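Side-chain contacts in chitinase (Thermococcus chitonophagus, PDB 5XSW), which probably hydrolyses internal beta-1,4 linkages of chitin and probably binds the polysaccharide, this chain being the C-terminal part of a longer chitinase: residues I243-P246 / F250-E253; G255-I260 / A272-Y277; M278-D283 / T287-S292. All coordinates share one frame; numbering follows the deposited sequence.

Interaction 1. Residues I243-P246 / F250-E253; sequences IDHP and FQVE. With NAG (2-acetamido-2-deoxy-beta-D-glucopyranose), chain C; PO4 (phosphate ion), chain F.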
loop_
_atom_site.group_PDB
_atom_site.type_symbol
_atom_site.label_atom_id
_atom_site.label_comp_id
_atom_site.label_asym_id
_atom_site.label_seq_id
_atom_site.Cartn_x
_atom_site.Cartn_y
_atom_site.Cartn_z
ATOM N N ILE A 243 1.423 -14.297 -18.268
ATOM C CA ILE A 243 2.356 -13.242 -18.657
ATOM C C ILE A 243 1.689 -11.888 -18.680
ATOM O O ILE A 243 2.355 -10.844 -18.649
ATOM C CB ILE A 243 2.999 -13.535 -20.086
ATOM C CG1 ILE A 243 4.250 -12.653 -20.333
ATOM C CG2 ILE A 243 1.970 -13.185 -21.227
ATOM C CD1 ILE A 243 5.475 -13.063 -19.591
ATOM N N ASP A 244 0.357 -11.860 -18.778
ATOM C CA ASP A 244 -0.336 -10.575 -18.752
ATOM C C ASP A 244 -0.869 -10.163 -17.368
ATOM O O ASP A 244 -1.627 -9.208 -17.231
ATOM C CB ASP A 244 -1.498 -10.603 -19.721
ATOM C CG ASP A 244 -1.004 -10.874 -21.150
ATOM O OD1 ASP A 244 -0.041 -10.189 -21.594
ATOM O OD2 ASP A 244 -1.488 -11.831 -21.740
ATOM N N HIS A 245 -0.489 -10.887 -16.343
ATOM C CA HIS A 245 -0.965 -10.536 -14.987
ATOM C C HIS A 245 -0.485 -9.140 -14.594
ATOM O O HIS A 245 0.691 -8.826 -14.718
ATOM C CB HIS A 245 -0.481 -11.579 -13.989
ATOM C CG HIS A 245 -1.271 -11.590 -12.722
ATOM N ND1 HIS A 245 -1.283 -10.512 -11.865
ATOM C CD2 HIS A 245 -2.116 -12.517 -12.191
ATOM C CE1 HIS A 245 -2.050 -10.796 -10.815
ATOM N NE2 HIS A 245 -2.579 -11.997 -10.996
ATOM N N PRO A 246 -1.396 -8.263 -14.151
ATOM C CA PRO A 246 -1.003 -6.888 -13.809
ATOM C C PRO A 246 0.043 -6.849 -12.691
ATOM O O PRO A 246 0.761 -5.863 -12.594
ATOM C CB PRO A 246 -2.315 -6.240 -13.273
ATOM C CG PRO A 246 -3.446 -7.139 -13.966
ATOM C CD PRO A 246 -2.836 -8.518 -13.964
ATOM N N PHE A 250 6.745 -11.157 -10.351
ATOM C CA PHE A 250 6.996 -11.134 -8.866
ATOM C C PHE A 250 5.735 -11.014 -8.026
ATOM O O PHE A 250 5.800 -11.085 -6.798
ATOM C CB PHE A 250 7.904 -9.931 -8.553
ATOM C CG PHE A 250 9.282 -10.099 -9.173
ATOM C CD1 PHE A 250 10.178 -11.033 -8.610
ATOM C CD2 PHE A 250 9.609 -9.415 -10.357
ATOM C CE1 PHE A 250 11.469 -11.224 -9.180
ATOM C CE2 PHE A 250 10.906 -9.590 -10.978
ATOM C CZ PHE A 250 11.828 -10.475 -10.365
ATOM N N GLN A 251 4.596 -10.754 -8.696
ATOM C CA GLN A 251 3.262 -10.635 -8.010
ATOM C C GLN A 251 3.297 -9.581 -6.952
ATOM O O GLN A 251 2.862 -9.778 -5.818
ATOM C CB GLN A 251 2.810 -11.991 -7.433
ATOM C CG GLN A 251 2.629 -13.038 -8.597
ATOM C CD GLN A 251 1.259 -12.808 -9.326
ATOM O OE1 GLN A 251 0.212 -13.127 -8.750
ATOM N NE2 GLN A 251 1.271 -12.197 -10.525
ATOM N N VAL A 252 3.854 -8.440 -7.313
ATOM C CA VAL A 252 3.813 -7.281 -6.437
ATOM C C VAL A 252 2.410 -6.608 -6.625
ATOM O O VAL A 252 2.109 -6.173 -7.730
ATOM C CB VAL A 252 4.909 -6.236 -6.783
ATOM C CG1 VAL A 252 4.699 -4.958 -5.902
ATOM C CG2 VAL A 252 6.353 -6.842 -6.568
ATOM N N GLU A 253 1.633 -6.478 -5.554
ATOM C CA GLU A 253 0.298 -5.826 -5.626
ATOM C C GLU A 253 0.338 -4.326 -5.526
ATOM O O GLU A 253 1.332 -3.745 -5.049
ATOM C CB GLU A 253 -0.595 -6.396 -4.503
ATOM C CG GLU A 253 -0.817 -7.875 -4.733
ATOM C CD GLU A 253 -1.813 -8.496 -3.747
ATOM O OE1 GLU A 253 -2.750 -7.785 -3.332
ATOM O OE2 GLU A 253 -1.643 -9.676 -3.380
HETATM C C1 NAG C . 1.049 -18.139 -6.821
HETATM C C2 NAG C . 0.323 -16.877 -7.098
HETATM C C3 NAG C . 0.850 -15.737 -6.243
HETATM C C4 NAG C . 0.891 -16.080 -4.783
HETATM C C5 NAG C . 1.670 -17.319 -4.612
HETATM C C6 NAG C . 1.641 -17.701 -3.156
HETATM C C7 NAG C . -0.638 -16.288 -9.367
HETATM C C8 NAG C . -0.386 -15.914 -10.851
HETATM N N2 NAG C . 0.466 -16.551 -8.533
HETATM O O3 NAG C . 0.078 -14.529 -6.409
HETATM O O4 NAG C . 1.635 -15.086 -4.046
HETATM O O5 NAG C . 1.079 -18.427 -5.377
HETATM O O6 NAG C . 2.310 -18.956 -3.153
HETATM O O7 NAG C . -1.765 -16.346 -8.861
HETATM P P PO4 F . -1.873 -14.911 -19.486
HETATM O O1 PO4 F . -2.558 -14.252 -20.689
HETATM O O2 PO4 F . -0.539 -15.614 -19.988
HETATM O O3 PO4 F . -2.734 -16.020 -18.969
HETATM O O4 PO4 F . -1.688 -13.867 -18.337
#
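An amide-on-ring contact between H245 and Q251 closes a loop at the glycan pocket of this chitinase, in the connection that runs from strand 235-239 to helix 254-263. The amide nitrogen of Q251 packs end-on over one face of the imidazole, displaced toward the rim, with NE2 3.3 Å from H245 ND1; the side chains cross at about a right angle, ring and amide planes 78° apart. H245 ND1 is also hydrogen-bonded to D247 N, and Q251 NE2 to G248 O, both within the same loop. The glutamine chain is turned about CB-CG (chi2 -79°), which swings the amide across the imidazole and brings OE1 to the sugar. There the hydroxyl O3 of the N-acetylglucosamine donates to Q251 OE1, while E213 OE2 and F371 O hold the same sugar elsewhere, together with R338 of the second subunit. The methyl C8 of its acetamido group reaches the imidazole obliquely, 4.0 Å from H245 CD2. At I243 and D244, a phosphate probably left from crystallisation is gripped by two consecutive backbone amides: I243 N donates to its O2 at 2.9 Å, and D244 N to its O4 at 2.9 Å.

Interaction 2. Residues G255-I260 / A272-Y277; sequences GNFNQI and ADHDDY. With PO4 (phosphate ion), chain E; PO4 (phosphate ion), chain M.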
loop_
_atom_site.group_PDB
_atom_site.type_symbol
_atom_site.label_atom_id
_atom_site.label_comp_id
_atom_site.label_asym_id
_atom_site.label_seq_id
_atom_site.Cartn_x
_atom_site.Cartn_y
_atom_site.Cartn_z
ATOM N N GLY A 255 -1.106 -2.224 -3.433
ATOM C CA GLY A 255 -0.994 -1.617 -2.102
ATOM C C GLY A 255 0.507 -1.559 -1.688
ATOM O O GLY A 255 1.020 -0.522 -1.261
ATOM N N ASN A 256 1.205 -2.676 -1.826
ATOM C CA ASN A 256 2.659 -2.722 -1.513
ATOM C C ASN A 256 3.459 -1.763 -2.385
ATOM O O ASN A 256 4.349 -1.049 -1.901
ATOM C CB ASN A 256 3.172 -4.151 -1.670
ATOM C CG ASN A 256 4.687 -4.275 -1.318
ATOM O OD1 ASN A 256 5.501 -4.294 -2.216
ATOM N ND2 ASN A 256 5.032 -4.381 -0.030
ATOM N N PHE A 257 3.098 -1.668 -3.679
ATOM C CA PHE A 257 3.738 -0.684 -4.576
ATOM C C PHE A 257 3.530 0.727 -4.111
ATOM O O PHE A 257 4.459 1.575 -4.105
ATOM C CB PHE A 257 3.181 -0.851 -6.035
ATOM C CG PHE A 257 3.908 -0.054 -7.048
ATOM C CD1 PHE A 257 5.026 -0.587 -7.681
ATOM C CD2 PHE A 257 3.470 1.233 -7.400
ATOM C CE1 PHE A 257 5.755 0.155 -8.683
ATOM C CE2 PHE A 257 4.132 1.990 -8.401
ATOM C CZ PHE A 257 5.300 1.482 -9.034
ATOM N N ASN A 258 2.282 1.041 -3.765
ATOM C CA ASN A 258 1.958 2.365 -3.239
ATOM C C ASN A 258 2.792 2.685 -1.975
ATOM O O ASN A 258 3.305 3.784 -1.788
ATOM C CB ASN A 258 0.436 2.416 -2.901
ATOM C CG ASN A 258 -0.016 3.788 -2.334
ATOM O OD1 ASN A 258 0.218 4.116 -1.163
ATOM N ND2 ASN A 258 -0.683 4.568 -3.161
ATOM N N GLN A 259 2.907 1.704 -1.113
ATOM C CA GLN A 259 3.663 1.920 0.136
ATOM C C GLN A 259 5.185 2.147 -0.120
ATOM O O GLN A 259 5.830 3.058 0.464
ATOM C CB GLN A 259 3.414 0.710 1.043
ATOM C CG GLN A 259 4.228 0.651 2.325
ATOM C CD GLN A 259 3.943 -0.642 3.062
ATOM O OE1 GLN A 259 3.415 -0.630 4.173
ATOM N NE2 GLN A 259 4.189 -1.747 2.403
ATOM N N ILE A 260 5.792 1.356 -1.003
ATOM C CA ILE A 260 7.241 1.571 -1.208
ATOM C C ILE A 260 7.531 2.822 -1.996
ATOM O O ILE A 260 8.528 3.501 -1.738
ATOM C CB ILE A 260 7.958 0.359 -1.861
ATOM C CG1 ILE A 260 7.456 0.080 -3.255
ATOM C CG2 ILE A 260 7.860 -0.862 -0.931
ATOM C CD1 ILE A 260 8.058 -1.216 -3.868
ATOM N N ALA A 272 5.094 7.286 -10.845
ATOM C CA ALA A 272 5.287 5.825 -10.980
ATOM C C ALA A 272 3.960 5.110 -10.776
ATOM O O ALA A 272 3.290 5.320 -9.778
ATOM C CB ALA A 272 6.321 5.297 -9.933
ATOM N N ASP A 273 3.621 4.233 -11.693
ATOM C CA ASP A 273 2.337 3.555 -11.695
ATOM C C ASP A 273 2.540 2.036 -11.616
ATOM O O ASP A 273 3.378 1.489 -12.338
ATOM C CB ASP A 273 1.563 3.900 -13.001
ATOM C CG ASP A 273 0.446 2.932 -13.250
ATOM O OD1 ASP A 273 -0.530 2.975 -12.474
ATOM O OD2 ASP A 273 0.573 2.069 -14.128
ATOM N N HIS A 274 1.757 1.363 -10.781
ATOM C CA HIS A 274 1.924 -0.078 -10.539
ATOM C C HIS A 274 1.946 -0.949 -11.810
ATOM O O HIS A 274 2.921 -1.721 -12.088
ATOM C CB HIS A 274 0.811 -0.564 -9.600
ATOM C CG HIS A 274 0.731 -2.060 -9.502
ATOM N ND1 HIS A 274 -0.056 -2.826 -10.347
ATOM C CD2 HIS A 274 1.376 -2.932 -8.703
ATOM C CE1 HIS A 274 0.114 -4.105 -10.065
ATOM N NE2 HIS A 274 0.938 -4.196 -9.034
ATOM N N ASP A 275 0.870 -0.885 -12.605
ATOM C CA ASP A 275 0.810 -1.778 -13.781
ATOM C C ASP A 275 1.929 -1.412 -14.770
ATOM O O ASP A 275 2.566 -2.291 -15.353
ATOM C CB ASP A 275 -0.618 -1.744 -14.482
ATOM C CG ASP A 275 -1.757 -2.391 -13.607
ATOM O OD1 ASP A 275 -1.599 -2.637 -12.377
ATOM O OD2 ASP A 275 -2.880 -2.611 -14.130
ATOM N N ASP A 276 2.237 -0.135 -14.926
ATOM C CA ASP A 276 3.314 0.212 -15.830
ATOM C C ASP A 276 4.700 -0.393 -15.410
ATOM O O ASP A 276 5.536 -0.748 -16.279
ATOM C CB ASP A 276 3.470 1.732 -15.923
ATOM C CG ASP A 276 4.607 2.152 -16.910
ATOM O OD1 ASP A 276 4.627 1.578 -18.007
ATOM O OD2 ASP A 276 5.477 3.039 -16.616
ATOM N N TYR A 277 4.949 -0.469 -14.094
ATOM C CA TYR A 277 6.257 -0.926 -13.582
ATOM C C TYR A 277 6.311 -2.438 -13.482
ATOM O O TYR A 277 7.391 -2.987 -13.565
ATOM C CB TYR A 277 6.579 -0.321 -12.196
ATOM C CG TYR A 277 7.142 1.097 -12.278
ATOM C CD1 TYR A 277 6.482 2.101 -13.021
ATOM C CD2 TYR A 277 8.342 1.420 -11.653
ATOM C CE1 TYR A 277 6.992 3.373 -13.099
ATOM C CE2 TYR A 277 8.852 2.692 -11.698
ATOM C CZ TYR A 277 8.175 3.668 -12.451
ATOM O OH TYR A 277 8.666 4.945 -12.527
HETATM P P PO4 E . 3.342 -5.001 3.493
HETATM O O1 PO4 E . 2.834 -5.055 2.099
HETATM O O2 PO4 E . 4.388 -3.953 3.754
HETATM O O3 PO4 E . 2.131 -4.782 4.361
HETATM O O4 PO4 E . 4.056 -6.205 3.943
HETATM P P PO4 M . -4.573 -3.758 -3.354
HETATM O O1 PO4 M . -3.375 -4.030 -4.207
HETATM O O2 PO4 M . -5.634 -4.742 -3.750
HETATM O O3 PO4 M . -5.181 -2.405 -3.611
HETATM O O4 PO4 M . -4.146 -3.962 -1.955
#
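An aromatic cluster of F257, H274 and Y277 joins helix 254-263 to the short helix 274-278 and the residues just before it, in a buried part of the chain. F257 carries the contact. Its CG lies anti to the backbone N (chi1 -171°), which sends the ring off helix 254-263 and across the start of the other segment. H274 CA rests over the centre of one phenyl face as a CH-pi contact, 3.7 Å from the ring centroid. The imidazole of the same residue turns its edge to the phenyl face in an offset edge-to-face pair with planes at 87°, and H274 CD2 lies 3.8 Å from F257 CB. At its far end the phenyl ring becomes the edge partner: it points at the face of Y277, centroids 5.6 Å apart, while F257 CE1 touches Y277 CB at 3.6 Å. A272 closes the rim, its CB 4.1 Å from F257 CZ, and V295 of helix 288-311 also packs on the phenylalanine. With F257 cut back to an alanine, a gap is likely to open between the two helices, and the H274 edge to lose the face it meets. D273 OD2 caps the second helix by accepting from D276 N, and Y277 OH reaches K412 O of helix 399-412. Beyond the cluster, helix 254-263 faces the second subunit, and N256 ND2 and Q259 NE2 both donate to a phosphate that the other chain also binds. The imidazole is held at both nitrogens: NE2 by V252 O, and ND1 by D275 OD1, which lies in the plane of the imidazole and accepts through its anti lone pair at 2.6 Å.

Interaction 3. Residues M278-D283 / T287-S292; sequences MKVSLD and TAWITS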
loop_
_atom_site.group_PDB
_atom_site.type_symbol
_atom_site.label_atom_id
_atom_site.label_comp_id
_atom_site.label_asym_id
_atom_site.label_seq_id
_atom_site.Cartn_x
_atom_site.Cartn_y
_atom_site.Cartn_z
ATOM N N MET A 278 5.161 -3.112 -13.288
ATOM C CA MET A 278 5.168 -4.538 -12.966
ATOM C C MET A 278 4.689 -5.424 -14.145
ATOM O O MET A 278 5.094 -6.578 -14.263
ATOM C CB MET A 278 4.271 -4.861 -11.767
ATOM C CG MET A 278 4.597 -4.064 -10.434
ATOM S SD MET A 278 6.403 -4.208 -10.109
ATOM C CE MET A 278 6.466 -5.906 -10.011
ATOM N N LYS A 279 3.789 -4.906 -14.971
ATOM C CA LYS A 279 3.125 -5.787 -15.939
ATOM C C LYS A 279 3.995 -5.996 -17.208
ATOM O O LYS A 279 4.204 -5.082 -17.992
ATOM C CB LYS A 279 1.729 -5.208 -16.342
ATOM C CG LYS A 279 0.927 -6.184 -17.312
ATOM C CD LYS A 279 -0.399 -5.401 -17.781
ATOM C CE LYS A 279 -1.267 -6.304 -18.690
ATOM N NZ LYS A 279 -2.127 -5.413 -19.530
ATOM N N VAL A 280 4.451 -7.212 -17.408
ATOM C CA VAL A 280 5.340 -7.510 -18.520
ATOM C C VAL A 280 4.467 -8.080 -19.637
ATOM O O VAL A 280 3.256 -7.947 -19.587
ATOM C CB VAL A 280 6.453 -8.503 -18.142
ATOM C CG1 VAL A 280 7.467 -7.867 -17.101
ATOM C CG2 VAL A 280 5.865 -9.799 -17.600
ATOM N N SER A 281 5.096 -8.639 -20.651
ATOM C CA SER A 281 4.389 -9.289 -21.729
ATOM C C SER A 281 5.388 -10.123 -22.474
ATOM O O SER A 281 6.541 -10.171 -22.118
ATOM C CB SER A 281 3.739 -8.266 -22.667
ATOM O OG SER A 281 4.718 -7.556 -23.382
ATOM N N LEU A 282 4.945 -10.794 -23.512
ATOM C CA LEU A 282 5.855 -11.593 -24.335
ATOM C C LEU A 282 6.902 -10.743 -25.087
ATOM O O LEU A 282 7.951 -11.242 -25.468
ATOM C CB LEU A 282 5.032 -12.422 -25.332
ATOM C CG LEU A 282 4.182 -13.500 -24.661
ATOM C CD1 LEU A 282 3.300 -14.199 -25.723
ATOM C CD2 LEU A 282 5.062 -14.538 -23.967
ATOM N N ASP A 283 6.623 -9.458 -25.255
ATOM C CA ASP A 283 7.528 -8.531 -25.932
ATOM C C ASP A 283 8.756 -8.257 -25.005
ATOM O O ASP A 283 8.597 -7.686 -23.921
ATOM C CB ASP A 283 6.783 -7.236 -26.212
ATOM C CG ASP A 283 7.564 -6.265 -27.125
ATOM O OD1 ASP A 283 8.780 -6.406 -27.298
ATOM O OD2 ASP A 283 6.943 -5.326 -27.634
ATOM N N THR A 287 9.053 -2.340 -20.921
ATOM C CA THR A 287 9.997 -1.742 -19.977
ATOM C C THR A 287 9.868 -2.369 -18.597
ATOM O O THR A 287 10.798 -2.271 -17.773
ATOM C CB THR A 287 9.812 -0.197 -19.849
ATOM O OG1 THR A 287 8.472 0.129 -19.410
ATOM C CG2 THR A 287 10.184 0.501 -21.241
ATOM N N ALA A 288 8.730 -3.017 -18.321
ATOM C CA ALA A 288 8.557 -3.678 -16.999
ATOM C C ALA A 288 9.539 -4.866 -16.840
ATOM O O ALA A 288 9.752 -5.350 -15.743
ATOM C CB ALA A 288 7.063 -4.137 -16.831
ATOM N N TRP A 289 10.130 -5.362 -17.928
ATOM C CA TRP A 289 11.162 -6.399 -17.766
ATOM C C TRP A 289 12.361 -5.816 -16.973
ATOM O O TRP A 289 13.057 -6.513 -16.264
ATOM C CB TRP A 289 11.648 -6.908 -19.114
ATOM C CG TRP A 289 10.643 -7.905 -19.762
ATOM C CD1 TRP A 289 9.957 -7.732 -20.961
ATOM C CD2 TRP A 289 10.263 -9.153 -19.247
ATOM N NE1 TRP A 289 9.152 -8.839 -21.182
ATOM C CE2 TRP A 289 9.359 -9.741 -20.167
ATOM C CE3 TRP A 289 10.617 -9.879 -18.079
ATOM C CZ2 TRP A 289 8.790 -11.000 -19.958
ATOM C CZ3 TRP A 289 10.059 -11.159 -17.884
ATOM C CH2 TRP A 289 9.153 -11.704 -18.823
ATOM N N ILE A 290 12.584 -4.529 -17.108
ATOM C CA ILE A 290 13.668 -3.886 -16.387
ATOM C C ILE A 290 13.194 -3.376 -15.030
ATOM O O ILE A 290 13.851 -3.597 -14.006
ATOM C CB ILE A 290 14.229 -2.704 -17.213
ATOM C CG1 ILE A 290 14.922 -3.226 -18.466
ATOM C CG2 ILE A 290 15.139 -1.823 -16.353
ATOM C CD1 ILE A 290 15.272 -2.055 -19.545
ATOM N N THR A 291 12.067 -2.662 -14.999
ATOM C CA THR A 291 11.649 -2.068 -13.739
ATOM C C THR A 291 11.179 -3.100 -12.704
ATOM O O THR A 291 11.378 -2.870 -11.508
ATOM C CB THR A 291 10.516 -1.008 -13.910
ATOM O OG1 THR A 291 9.404 -1.559 -14.640
ATOM C CG2 THR A 291 11.059 0.223 -14.666
ATOM N N SER A 292 10.601 -4.222 -13.130
ATOM C CA SER A 292 9.936 -5.071 -12.139
ATOM C C SER A 292 10.939 -5.788 -11.173
ATOM O O SER A 292 10.659 -5.871 -9.994
ATOM C CB SER A 292 8.993 -6.108 -12.780
ATOM O OG SER A 292 9.588 -7.096 -13.609
#
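A288, in the first turn of helix 288-311, presses its methyl against the loop that leaves helix 274-278: CB lies 3.2 Å from K279 O and also meets V280 CG1 at 3.8 Å. Next comes W289, whose indole presents one face to V280. The CB of V280 stands over the centre of the six-membered ring, a CH-pi contact 3.9 Å from the ring centroid, and the two side chains cross at about a right angle. With CG1 anti to its carbonyl carbon (chi1 -67°), V280 places that methyl over the helix backbone beside A288 C and CG2 over the outer part of the indole, near CZ2 and CH2. At the indole edge NE1 divides its hydrogen between two carbonyls, giving weak bonds to S281 O at 3.1 Å and D283 O at 3.0 Å, with angles of 130° and 124°; these carbonyls belong to a turn in which D283 N donates to S281 OG. One turn further on, S292 offers CB to the terminal methyl of M278, CE, at 3.8 Å; bends at chi2 and chi3 curl the methionine back to reach it. The S292 hydroxyl donates to A288 O at 2.8 Å, and that carbonyl also takes S292 N, which satisfies the hydroxyl within its own helix. The arrangement is that of a connecting loop folded back on the first turn of the helix it leads into, with an ST turn meeting the tryptophan.

The three contacts follow one another along the chain on the same side of its centre: interaction 1 in the loop before helix 254-263, interaction 2 between that helix and helix 274-278, interaction 3 between the following loop and helix 288-311. Their centres lie about 9 Å (1 and 3), 11 Å (1 and 2) and 13 Å (2 and 3) apart. The glycan-binding loop of interaction 1 touches both others: P246 CB packs on D275, and V252 CG2 on M278 CE. Interactions 2 and 3 meet at Y277 and helix 288-311, where Y277 O and T291 OG1, 2.7 Å apart, form a probable hydrogen bond. Interactions 1 and 2 also border the second subunit.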